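Local atomic coordinates of acetyltransferase, GNAT family (Bacillus anthracis str. Sterne, PDB entry 3FBU), a protein that binds coenzyme A and probably transfers the acetyl group of acetyl-CoA to an acceptor not yet established. Residues F75-Y78 against F79-T83; L108-F112 against K113-L117; T129-Y132 against R133-K137. One frame throughout, in Å; residues are numbered along the deposited sequence.

Contact 1: residues F75-Y78 against F79-T83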
loop_
_atom_site.group_PDB
_atom_site.type_symbol
_atom_site.label_atom_id
_atom_site.label_comp_id
_atom_site.label_asym_id
_atom_site.label_seq_id
_atom_site.Cartn_x
_atom_site.Cartn_y
_atom_site.Cartn_z
ATOM N N PHE A 75 -8.483 21.731 -4.035
ATOM C CA PHE A 75 -9.812 22.169 -3.548
ATOM C C PHE A 75 -10.358 23.310 -4.415
ATOM O O PHE A 75 -9.814 24.399 -4.411
ATOM C CB PHE A 75 -9.731 22.552 -2.074
ATOM C CG PHE A 75 -11.065 22.663 -1.388
ATOM C CD1 PHE A 75 -11.937 21.590 -1.338
ATOM C CD2 PHE A 75 -11.437 23.846 -0.787
ATOM C CE1 PHE A 75 -13.145 21.679 -0.677
ATOM C CE2 PHE A 75 -12.661 23.935 -0.118
ATOM C CZ PHE A 75 -13.508 22.848 -0.088
ATOM N N HIS A 76 -11.425 23.038 -5.169
ATOM C CA HIS A 76 -11.972 24.003 -6.124
ATOM C C HIS A 76 -13.440 23.753 -6.442
ATOM O O HIS A 76 -13.957 22.663 -6.249
ATOM C CB HIS A 76 -11.168 24.011 -7.439
ATOM C CG HIS A 76 -11.088 22.691 -8.140
ATOM N ND1 HIS A 76 -12.099 22.190 -8.932
ATOM C CD2 HIS A 76 -10.102 21.760 -8.158
ATOM C CE1 HIS A 76 -11.730 21.021 -9.429
ATOM N NE2 HIS A 76 -10.529 20.731 -8.960
ATOM N N LYS A 77 -14.089 24.780 -6.970
ATOM C CA LYS A 77 -15.468 24.660 -7.440
ATOM C C LYS A 77 -15.654 23.516 -8.432
ATOM O O LYS A 77 -14.812 23.287 -9.302
ATOM C CB LYS A 77 -15.928 25.988 -8.074
ATOM C CG LYS A 77 -15.903 27.138 -7.099
ATOM C CD LYS A 77 -16.418 28.448 -7.733
ATOM C CE LYS A 77 -16.322 29.600 -6.732
ATOM N NZ LYS A 77 -16.872 29.288 -5.342
ATOM N N TYR A 78 -16.766 22.794 -8.260
ATOM C CA TYR A 78 -17.122 21.636 -9.061
ATOM C C TYR A 78 -18.466 21.832 -9.732
ATOM O O TYR A 78 -18.561 21.664 -10.921
ATOM C CB TYR A 78 -17.136 20.390 -8.195
ATOM C CG TYR A 78 -17.507 19.140 -8.927
ATOM C CD1 TYR A 78 -16.588 18.512 -9.748
ATOM C CD2 TYR A 78 -18.762 18.587 -8.802
ATOM C CE1 TYR A 78 -16.903 17.364 -10.419
ATOM C CE2 TYR A 78 -19.105 17.441 -9.497
ATOM C CZ TYR A 78 -18.162 16.832 -10.287
ATOM O OH TYR A 78 -18.472 15.687 -10.971
ATOM N N PHE A 79 -19.492 22.179 -8.964
ATOM C CA PHE A 79 -20.830 22.438 -9.510
ATOM C C PHE A 79 -21.343 23.703 -8.848
ATOM O O PHE A 79 -21.630 23.710 -7.637
ATOM C CB PHE A 79 -21.714 21.212 -9.238
ATOM C CG PHE A 79 -23.129 21.314 -9.743
ATOM C CD1 PHE A 79 -23.480 22.119 -10.811
ATOM C CD2 PHE A 79 -24.109 20.507 -9.173
ATOM C CE1 PHE A 79 -24.805 22.143 -11.268
ATOM C CE2 PHE A 79 -25.429 20.551 -9.621
ATOM C CZ PHE A 79 -25.769 21.366 -10.651
ATOM N N GLY A 80 -21.401 24.777 -9.637
ATOM C CA GLY A 80 -21.709 26.118 -9.133
ATOM C C GLY A 80 -20.708 26.484 -8.062
ATOM O O GLY A 80 -19.565 26.031 -8.100
ATOM N N GLU A 81 -21.159 27.276 -7.104
ATOM C CA GLU A 81 -20.348 27.676 -5.956
ATOM C C GLU A 81 -20.691 26.825 -4.714
ATOM O O GLU A 81 -20.084 26.975 -3.649
ATOM C CB GLU A 81 -20.537 29.189 -5.680
ATOM C CG GLU A 81 -20.281 30.108 -6.911
ATOM C CD GLU A 81 -20.239 31.604 -6.541
ATOM O OE1 GLU A 81 -20.546 31.941 -5.362
ATOM O OE2 GLU A 81 -19.910 32.440 -7.428
ATOM N N HIS A 82 -21.651 25.912 -4.831
ATOM C CA HIS A 82 -22.147 25.224 -3.639
ATOM C C HIS A 82 -21.496 23.848 -3.444
ATOM O O HIS A 82 -21.614 23.263 -2.387
ATOM C CB HIS A 82 -23.647 25.039 -3.706
ATOM C CG HIS A 82 -24.115 24.452 -4.999
ATOM N ND1 HIS A 82 -23.943 23.123 -5.320
ATOM C CD2 HIS A 82 -24.716 25.026 -6.072
ATOM C CE1 HIS A 82 -24.458 22.895 -6.516
ATOM N NE2 HIS A 82 -24.932 24.034 -6.998
ATOM N N THR A 83 -20.874 23.328 -4.501
ATOM C CA THR A 83 -20.307 21.984 -4.492
ATOM C C THR A 83 -18.874 22.070 -5.007
ATOM O O THR A 83 -18.641 22.582 -6.102
ATOM C CB THR A 83 -21.133 21.018 -5.351
ATOM O OG1 THR A 83 -22.484 20.975 -4.861
ATOM C CG2 THR A 83 -20.549 19.585 -5.283
#

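Contact 2: residues L108-F112 against K113-L117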
loop_
_atom_site.group_PDB
_atom_site.type_symbol
_atom_site.label_atom_id
_atom_site.label_comp_id
_atom_site.label_asym_id
_atom_site.label_seq_id
_atom_site.Cartn_x
_atom_site.Cartn_y
_atom_site.Cartn_z
ATOM N N LEU A 108 -12.333 19.944 4.584
ATOM C CA LEU A 108 -13.788 19.751 4.618
ATOM C C LEU A 108 -14.420 20.670 5.650
ATOM O O LEU A 108 -15.409 21.314 5.384
ATOM C CB LEU A 108 -14.153 18.285 4.930
ATOM C CG LEU A 108 -13.741 17.192 3.960
ATOM C CD1 LEU A 108 -14.121 15.796 4.491
ATOM C CD2 LEU A 108 -14.290 17.395 2.558
ATOM N N LYS A 109 -13.831 20.709 6.838
ATOM C CA LYS A 109 -14.335 21.528 7.935
ATOM C C LYS A 109 -14.388 23.008 7.566
ATOM O O LYS A 109 -15.394 23.692 7.781
ATOM C CB LYS A 109 -13.432 21.338 9.167
ATOM C CG LYS A 109 -13.478 19.955 9.784
ATOM C CD LYS A 109 -12.517 19.794 11.033
ATOM C CE LYS A 109 -12.554 18.401 11.708
ATOM N NZ LYS A 109 -11.611 18.238 12.894
ATOM N N TYR A 110 -13.303 23.488 6.979
ATOM C CA TYR A 110 -13.228 24.846 6.436
ATOM C C TYR A 110 -14.282 25.083 5.366
ATOM O O TYR A 110 -14.993 26.080 5.410
ATOM C CB TYR A 110 -11.850 25.102 5.876
ATOM C CG TYR A 110 -11.604 26.512 5.371
ATOM C CD1 TYR A 110 -11.256 27.532 6.248
ATOM C CD2 TYR A 110 -11.675 26.804 4.023
ATOM C CE1 TYR A 110 -11.014 28.826 5.786
ATOM C CE2 TYR A 110 -11.428 28.098 3.549
ATOM C CZ TYR A 110 -11.104 29.090 4.439
ATOM O OH TYR A 110 -10.852 30.349 3.972
ATOM N N GLY A 111 -14.412 24.148 4.417
ATOM C CA GLY A 111 -15.424 24.267 3.359
ATOM C C GLY A 111 -16.840 24.400 3.904
ATOM O O GLY A 111 -17.604 25.247 3.458
ATOM N N PHE A 112 -17.195 23.579 4.881
ATOM C CA PHE A 112 -18.568 23.544 5.371
ATOM C C PHE A 112 -18.857 24.634 6.390
ATOM O O PHE A 112 -19.899 25.248 6.335
ATOM C CB PHE A 112 -18.874 22.193 6.006
ATOM C CG PHE A 112 -19.010 21.080 5.015
ATOM C CD1 PHE A 112 -19.850 21.208 3.931
ATOM C CD2 PHE A 112 -18.309 19.893 5.180
ATOM C CE1 PHE A 112 -19.992 20.142 3.023
ATOM C CE2 PHE A 112 -18.442 18.865 4.278
ATOM C CZ PHE A 112 -19.278 18.993 3.210
ATOM N N LYS A 113 -17.932 24.829 7.319
ATOM C CA LYS A 113 -18.125 25.770 8.433
ATOM C C LYS A 113 -17.873 27.193 8.005
ATOM O O LYS A 113 -18.695 28.076 8.258
ATOM C CB LYS A 113 -17.240 25.360 9.600
ATOM C CG LYS A 113 -17.766 24.076 10.227
ATOM C CD LYS A 113 -16.710 23.169 10.765
ATOM C CE LYS A 113 -16.403 23.455 12.201
ATOM N NZ LYS A 113 -15.536 22.359 12.762
ATOM N N GLU A 114 -16.783 27.421 7.291
ATOM C CA GLU A 114 -16.396 28.789 6.949
ATOM C C GLU A 114 -16.877 29.239 5.568
ATOM O O GLU A 114 -17.276 30.379 5.406
ATOM C CB GLU A 114 -14.884 28.970 7.134
ATOM C CG GLU A 114 -14.347 28.441 8.510
ATOM C CD GLU A 114 -15.070 29.011 9.772
ATOM O OE1 GLU A 114 -15.344 30.233 9.810
ATOM O OE2 GLU A 114 -15.343 28.242 10.738
ATOM N N MET A 115 -16.825 28.357 4.572
ATOM C CA MET A 115 -17.286 28.671 3.218
ATOM C C MET A 115 -18.758 28.337 3.013
ATOM O O MET A 115 -19.323 28.698 1.991
ATOM C CB MET A 115 -16.440 27.930 2.181
ATOM C CG MET A 115 -14.985 28.331 2.173
ATOM S SD MET A 115 -13.898 27.479 1.002
ATOM C CE MET A 115 -14.728 27.735 -0.545
ATOM N N LYS A 116 -19.366 27.648 3.967
ATOM C CA LYS A 116 -20.799 27.354 3.945
ATOM C C LYS A 116 -21.196 26.602 2.656
ATOM O O LYS A 116 -22.254 26.837 2.074
ATOM C CB LYS A 116 -21.604 28.652 4.133
ATOM C CG LYS A 116 -21.210 29.372 5.419
ATOM C CD LYS A 116 -21.929 30.685 5.641
ATOM C CE LYS A 116 -21.483 31.257 7.016
ATOM N NZ LYS A 116 -22.051 32.601 7.337
ATOM N N LEU A 117 -20.338 25.679 2.237
ATOM C CA LEU A 117 -20.626 24.822 1.092
ATOM C C LEU A 117 -21.707 23.784 1.428
ATOM O O LEU A 117 -21.906 23.437 2.597
ATOM C CB LEU A 117 -19.358 24.089 0.660
ATOM C CG LEU A 117 -18.188 24.937 0.180
ATOM C CD1 LEU A 117 -16.933 24.052 -0.107
ATOM C CD2 LEU A 117 -18.550 25.759 -1.037
HETATM O O HOH W 1 -22.251 24.321 5.167
#

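Contact 3: residues T129-Y132 against R133-K137. With COA (coenzyme A), chain C.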
loop_
_atom_site.group_PDB
_atom_site.type_symbol
_atom_site.label_atom_id
_atom_site.label_comp_id
_atom_site.label_asym_id
_atom_site.label_seq_id
_atom_site.Cartn_x
_atom_site.Cartn_y
_atom_site.Cartn_z
ATOM N N THR A 129 -5.825 2.491 -3.893
ATOM C CA THR A 129 -6.336 2.158 -2.574
ATOM C C THR A 129 -6.115 3.247 -1.531
ATOM O O THR A 129 -7.035 3.572 -0.800
ATOM C CB THR A 129 -5.744 0.830 -2.042
ATOM O OG1 THR A 129 -5.686 -0.121 -3.100
ATOM C CG2 THR A 129 -6.613 0.315 -0.926
ATOM N N PRO A 130 -4.906 3.819 -1.454
ATOM C CA PRO A 130 -4.746 4.825 -0.406
ATOM C C PRO A 130 -5.624 6.054 -0.597
ATOM O O PRO A 130 -6.021 6.674 0.384
ATOM C CB PRO A 130 -3.276 5.233 -0.497
ATOM C CG PRO A 130 -2.704 4.517 -1.553
ATOM C CD PRO A 130 -3.663 3.627 -2.218
ATOM N N SER A 131 -5.928 6.386 -1.856
ATOM C CA SER A 131 -6.762 7.557 -2.132
ATOM C C SER A 131 -8.184 7.346 -1.628
ATOM O O SER A 131 -8.715 8.188 -0.895
ATOM C CB SER A 131 -6.764 7.911 -3.617
ATOM O OG SER A 131 -7.293 9.228 -3.775
ATOM N N TYR A 132 -8.816 6.219 -1.964
ATOM C CA TYR A 132 -10.175 6.040 -1.474
ATOM C C TYR A 132 -10.210 5.750 0.013
ATOM O O TYR A 132 -11.203 6.072 0.658
ATOM C CB TYR A 132 -11.022 5.107 -2.337
ATOM C CG TYR A 132 -10.715 3.645 -2.234
ATOM C CD1 TYR A 132 -11.141 2.918 -1.131
ATOM C CD2 TYR A 132 -10.063 2.973 -3.261
ATOM C CE1 TYR A 132 -10.900 1.559 -1.042
ATOM C CE2 TYR A 132 -9.816 1.616 -3.174
ATOM C CZ TYR A 132 -10.254 0.924 -2.057
ATOM O OH TYR A 132 -10.012 -0.431 -1.920
ATOM N N ARG A 133 -9.097 5.257 0.586
ATOM C CA ARG A 133 -9.039 5.149 2.031
ATOM C C ARG A 133 -9.046 6.504 2.718
ATOM O O ARG A 133 -9.710 6.667 3.728
ATOM C CB ARG A 133 -7.881 4.265 2.487
ATOM C CG ARG A 133 -8.204 2.776 2.367
ATOM C CD ARG A 133 -9.320 2.361 3.350
ATOM N NE ARG A 133 -8.982 2.670 4.740
ATOM C CZ ARG A 133 -9.826 3.060 5.700
ATOM N NH1 ARG A 133 -11.104 3.285 5.457
ATOM N NH2 ARG A 133 -9.369 3.281 6.927
ATOM N N VAL A 134 -8.358 7.495 2.168
ATOM C CA VAL A 134 -8.482 8.845 2.715
ATOM C C VAL A 134 -9.949 9.304 2.666
ATOM O O VAL A 134 -10.492 9.841 3.637
ATOM C CB VAL A 134 -7.600 9.825 1.982
ATOM C CG1 VAL A 134 -7.889 11.255 2.484
ATOM C CG2 VAL A 134 -6.140 9.462 2.158
ATOM N N MET A 135 -10.603 9.069 1.531
ATOM C CA MET A 135 -11.994 9.502 1.366
ATOM C C MET A 135 -12.880 8.911 2.460
ATOM O O MET A 135 -13.675 9.623 3.088
ATOM C CB MET A 135 -12.527 9.118 -0.026
ATOM C CG MET A 135 -11.795 9.824 -1.193
ATOM S SD MET A 135 -12.243 9.222 -2.860
ATOM C CE MET A 135 -10.865 9.971 -3.685
ATOM N N GLU A 136 -12.706 7.626 2.715
ATOM C CA GLU A 136 -13.505 6.944 3.724
ATOM C C GLU A 136 -13.197 7.464 5.130
ATOM O O GLU A 136 -14.111 7.752 5.902
ATOM C CB GLU A 136 -13.233 5.438 3.652
ATOM C CG GLU A 136 -13.762 4.811 2.334
ATOM C CD GLU A 136 -13.517 3.322 2.183
ATOM O OE1 GLU A 136 -12.632 2.749 2.881
ATOM O OE2 GLU A 136 -14.177 2.749 1.275
ATOM N N LYS A 137 -11.921 7.611 5.429
ATOM C CA LYS A 137 -11.464 8.049 6.755
ATOM C C LYS A 137 -12.025 9.410 7.139
ATOM O O LYS A 137 -12.307 9.685 8.329
ATOM C CB LYS A 137 -9.929 8.110 6.791
ATOM C CG LYS A 137 -9.239 6.747 6.707
ATOM C CD LYS A 137 -7.774 6.865 6.307
ATOM C CE LYS A 137 -6.871 7.474 7.413
ATOM N NZ LYS A 137 -7.191 6.986 8.769
HETATM N N1A COA C . -3.227 -0.857 0.368
HETATM C C2A COA C . -4.217 -0.650 1.293
HETATM N N3A COA C . -4.193 0.463 2.091
HETATM C C4A COA C . -3.181 1.360 1.942
HETATM C C5A COA C . -2.174 1.171 1.011
HETATM C C6A COA C . -2.207 0.045 0.192
HETATM N N6A COA C . -1.272 -0.161 -0.738
HETATM N N7A COA C . -1.331 2.209 1.102
HETATM C C8A COA C . -1.762 3.045 2.068
HETATM N N9A COA C . -2.911 2.521 2.603
HETATM C C1B COA C . -3.834 3.123 3.573
HETATM C C2B COA C . -3.163 3.492 4.898
HETATM O O2B COA C . -3.062 2.378 5.777
HETATM C C3B COA C . -4.123 4.559 5.378
HETATM O O3B COA C . -5.258 3.971 5.994
HETATM P P3B COA C . -5.371 3.687 7.585
HETATM O O7A COA C . -6.782 3.377 7.964
HETATM O O8A COA C . -4.437 2.549 7.904
HETATM O O9A COA C . -4.924 4.957 8.275
HETATM C C4B COA C . -4.554 5.267 4.084
HETATM O O4B COA C . -4.373 4.333 3.055
HETATM C C5B COA C . -3.719 6.502 3.773
HETATM O O5B COA C . -4.051 7.486 4.734
HETATM P P1A COA C . -3.067 8.713 5.022
HETATM O O1A COA C . -1.886 8.222 5.842
HETATM O O2A COA C . -3.822 9.806 5.669
HETATM O O3A COA C . -2.651 9.147 3.532
HETATM P P2A COA C . -1.186 9.609 3.039
HETATM O O4A COA C . -0.714 10.752 3.904
HETATM O O5A COA C . -0.270 8.381 2.994
HETATM O O6A COA C . -1.530 10.102 1.538
HETATM C CBP COA C . -2.231 9.886 -0.734
HETATM C CCP COA C . -2.458 9.424 0.706
HETATM C CDP COA C . -2.312 11.423 -0.692
HETATM C CEP COA C . -3.364 9.231 -1.527
HETATM C CAP COA C . -0.842 9.405 -1.230
HETATM O OAP COA C . -0.791 7.990 -1.337
HETATM C C9P COA C . -0.486 9.937 -2.585
HETATM O O9P COA C . -0.025 11.225 -2.715
HETATM N N8P COA C . -0.704 9.194 -3.675
HETATM C C7P COA C . -0.211 9.607 -4.987
HETATM C C6P COA C . -1.033 10.721 -5.613
HETATM C C5P COA C . -2.482 10.294 -5.838
HETATM O O5P COA C . -2.790 9.245 -6.448
HETATM N N4P COA C . -3.387 11.133 -5.378
HETATM C C3P COA C . -4.819 10.807 -5.398
HETATM C C2P COA C . -5.498 11.056 -6.726
HETATM S S1P COA C . -7.295 10.811 -6.583
#

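Contact 1: residues F75-Y78 against F79-T83
CG2 of T83 and the backbone N of F79 approach the Y78 ring obliquely from opposite sides of its plane; CD2 of Y78 lies 4.1 Å from CG2 of T83, and CB of F79 is on the same side as its own N. The F79 ring has one face occupied by the H82 imidazole, whose NE2 stands over its centre, 4.2 Å above the plane. The H82 ring in turn carries the carbonyl oxygen of F79 on one face, offset toward the rim, while OG1 of T83 sits at its edge, in plane, 2.6 Å from ND1 of H82 in a hydrogen bond. Further back, ND1 of H76 donates to O of K77 almost straight, at 171°, with the oxygen in the ring plane; this fixes the rotation of the H76 imidazole.

The Y78, F79, H82 and T83 groups belong to the turn that links strand 68-79 to strand 83-90, neighbours in the antiparallel part of the GNAT sheet. Y78 and F79 together face T83 in a classic beta bulge: O of T83 accepts from N of Y78 at 2.9 Å, in the carbonyl plane, and also from N of F79 at 3.0 Å. T83 N closes the far side of the turn by donating to O of F79. G80 supplies the positive phi in the reversal.

K77, on the strand end, and E81, within the turn, lie side by side and point the same way. CB of K77 lies 3.6 Å from O of G80, and the chain stays extended until its last torsion, where a bend (chi4 -48°) lays NZ beside CB of E81. The two charged ends stay beyond salt-bridge range, with NZ of K77 4.5 Å from OE1 of E81, and the ammonium is hydrogen-bonded instead to the hydroxyl of Y84 on the following strand.

Contact 2: residues L108-F112 against K113-L117
M115 leans against Y110 and G111 at the end of helix 99-114. CB of M115 sits 3.2 Å from O of G111. CG moves across to CE2 of Y110, and SD arrives 3.6 Å from that same CE2. The sulfur approaches the ring obliquely, which makes this a Met-aromatic contact. A bend at the last torsion (chi3 54°) turns CE away from the Y110 ring, and the side chain also touches F75 and Y84 of the sheet. Y110 reaches both E114 and M115 because its CG is anti to the backbone N (chi1 -176°): CB of E114 lies over one face of the ring, and CG of E114 is 3.9 Å from CD1 of Y110.

The helix belongs to the beta-alpha-beta unit that leads from strand 83-90 to strand 119-124, and here it unwinds through a wider, pi-type turn. The carbonyl oxygen of Y110 receives two donors, N of E114 and N of M115, and N of L117 donates to O of G111 at 3.0 Å and a nearly straight 172°. The positive phi of K116 redirects the chain toward the sheet. L117 then folds back on the helix, with CD1 3.8 Å from CA of G111. At the edge of the F112 ring, in plane, lies O of L117, 3.3 Å from CD1 of F112; one water donates to both this oxygen and O of F112.

Contact 3: residues T129-Y132 against R133-K137
Y132 and E136, one helical turn apart, lie side by side and point the same way, with the phenol ring and the carboxylate turned 70° against each other. OE2 of E136 comes obliquely within 3.9 Å of CD1 of Y132, while OE2 is hydrogen-bonded to the hydroxyl of Y162. The Y132 side chain takes the crowded position between N and the carbonyl carbon (chi1 74°), which sets O of T129 over the centre of one ring face; R142 makes a cation-pi contact with the ring.

NH1 of R133 donates to OE1 of E136 at 3.0 Å in a salt bridge that lies in the guanidinium plane and uses the anti lone pair of the oxygen. NH2 of R133, also with its partner in the guanidinium plane, donates to O7A on the 3'-phosphate of coenzyme A at 2.8 Å, so E136, in the second shell, is well placed to hold the guanidinium toward the phosphate. K137 brings NZ to O9A of that phosphate. Near the helix start, CG2 of T129 packs 3.4 Å from C2A of the adenine, and OG of S131 lies 3.2 Å from the thiol sulfur S1P while hydrogen-bonded to W88.

Helix 129-137 thus runs along the cofactor. V134 rests on helix 99-114 and W88, M135 packs on strand 119-124, and Y132 meets Y160 edge-to-face on strand 155-165.

How the contacts relate
Contacts 1 and 2 meet directly, although their centres are 12 Å apart. L117 at the end of contact 2 touches both segments of contact 1: its CD1 lies 3.6 Å from CZ of F75, and its CD2 lies 3.3 Å from O of E81. SD of M115 adds a further touch, 3.9 Å from CE2 of F75. Contact 3, at the coenzyme A site, touches neither: its nearest atoms are about 6 Å from contact 2 and 12 Å from contact 1, with centres about 20 and 21 Å away. Helix 99-114 still links 108-117 to the cofactor, since S101 near its start hydrogen-bonds coenzyme A through its OG and packs against V134 and K137.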